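Centrosomal protein 120 (Oreochromis niloticus, PDB 6EWH) probably acts at centrioles and basal bodies in cilium formation, this chain being its second C2 domain. Local coordinates at residues Ser129-Ala132 / Gly133-Asp137. The protein carries 1 engineered substitution. Numbering follows the deposited sequence. Where two conformers were deposited one is given.
Sequences SALA and GISTD
With chi1 at -64°, Ser135 sets OG anti to its own carbonyl carbon and beside its backbone N, and from there the hydroxyl reaches back four residues to donate to Leu131 O, the OG to O distance being 2.8 Å. With CG anti to the backbone N (chi1 170°), the Leu131 side chain directs its CD1 branch to within 4.0 Å of Ser135 OG. Leu131 O takes a second donor, Ile134 N, at 3.1 Å; the two arrive from opposite faces of the carbonyl plane, and neither lies on a lone pair. The CG1 branch of Ile134 adds close cover on this oxygen, Ile134 CG1 to Leu131 O being 3.3 Å.

These bonds lie at the C-terminal part of the short helix 128-133, which follows strand 119-126 in this C2 domain. Gly133 N still bonds four residues back to Ser129 O at 2.9 Å, whereas Ile134 N bonds three back to Leu131 O, its link to Ala130 O being long and weak. Ser135 N also turns to the third residue back, meeting Ala132 O at 3.1 Å with an N-H angle of 159°, though the donor stands well above the carbonyl plane. Beyond this, Ser135 is the centre of an inverse gamma turn, which leads the chain out of the helical path. Replacing Ser135 by alanine removes the hydroxyl, which would probably leave Leu131 O with Ile134 N as its main donor within 129-137 and weaken the tie between the turn and residues 129-132.

Leu131 and Ser135 are buried, and both side chains touch strands 143-150 and 171-180, with Ala143 and Leu178 as shared neighbours. Ala132 instead packs on Leu104 and Ser105 of helix 97-105.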
loop_
_atom_site.group_PDB
_atom_site.type_symbol
_atom_site.label_atom_id
_atom_site.label_comp_id
_atom_site.label_asym_id
_atom_site.label_seq_id
_atom_site.Cartn_x
_atom_site.Cartn_y
_atom_site.Cartn_z
ATOM N N SER A 129 -4.374 -10.287 3.017
ATOM C CA SER A 129 -4.595 -11.567 3.681
ATOM C C SER A 129 -3.351 -12.027 4.427
ATOM O O SER A 129 -3.460 -12.665 5.482
ATOM C CB SER A 129 -5.057 -12.627 2.677
ATOM O OG SER A 129 -4.060 -12.888 1.709
ATOM N N ALA A 130 -2.161 -11.714 3.904
ATOM C CA ALA A 130 -0.933 -12.031 4.625
ATOM C C ALA A 130 -0.909 -11.331 5.973
ATOM O O ALA A 130 -0.505 -11.918 6.984
ATOM C CB ALA A 130 0.288 -11.610 3.803
ATOM N N LEU A 131 -1.356 -10.074 6.001
ATOM C CA LEU A 131 -1.404 -9.314 7.242
ATOM C C LEU A 131 -2.419 -9.916 8.203
ATOM O O LEU A 131 -2.142 -10.073 9.398
ATOM C CB LEU A 131 -1.755 -7.863 6.926
ATOM C CG LEU A 131 -2.065 -6.990 8.140
ATOM C CD1 LEU A 131 -0.868 -6.918 9.099
ATOM C CD2 LEU A 131 -2.475 -5.596 7.682
ATOM N N ALA A 132 -3.607 -10.251 7.693
ATOM C CA ALA A 132 -4.610 -10.899 8.529
ATOM C C ALA A 132 -4.066 -12.181 9.140
ATOM O O ALA A 132 -4.337 -12.487 10.307
ATOM C CB ALA A 132 -5.855 -11.202 7.694
ATOM N N GLY A 133 -3.275 -12.937 8.369
ATOM C CA GLY A 133 -2.760 -14.207 8.857
ATOM C C GLY A 133 -1.853 -14.084 10.068
ATOM O O GLY A 133 -1.759 -15.016 10.873
ATOM N N ILE A 134 -1.173 -12.948 10.218
ATOM C CA ILE A 134 -0.287 -12.736 11.356
ATOM C C ILE A 134 -0.910 -11.832 12.420
ATOM O O ILE A 134 -0.234 -11.471 13.391
ATOM C CB ILE A 134 1.099 -12.233 10.924
ATOM C CG1 ILE A 134 0.965 -10.919 10.151
ATOM C CG2 ILE A 134 1.812 -13.295 10.096
ATOM C CD1 ILE A 134 2.201 -10.065 10.205
ATOM N N SER A 135 -2.179 -11.448 12.258
ATOM C CA SER A 135 -2.844 -10.560 13.219
ATOM C C SER A 135 -3.441 -11.403 14.346
ATOM O O SER A 135 -4.654 -11.507 14.529
ATOM C CB SER A 135 -3.895 -9.705 12.520
ATOM O OG SER A 135 -3.296 -8.825 11.574
ATOM N N THR A 136 -2.544 -12.008 15.120
ATOM C CA THR A 136 -2.913 -13.041 16.080
ATOM C C THR A 136 -2.770 -12.622 17.537
ATOM O O THR A 136 -3.003 -13.451 18.421
ATOM C CB THR A 136 -2.074 -14.302 15.846
ATOM O OG1 THR A 136 -0.682 -13.955 15.899
ATOM C CG2 THR A 136 -2.393 -14.918 14.485
ATOM N N ASP A 137 -2.385 -11.382 17.823
ATOM C CA ASP A 137 -2.276 -10.913 19.203
ATOM C C ASP A 137 -2.688 -9.445 19.281
ATOM O O ASP A 137 -2.010 -8.609 19.881
ATOM C CB ASP A 137 -0.874 -11.145 19.762
ATOM C CG ASP A 137 -0.806 -10.933 21.268
ATOM O OD1 ASP A 137 -1.848 -11.091 21.940
ATOM O OD2 ASP A 137 0.282 -10.582 21.769
#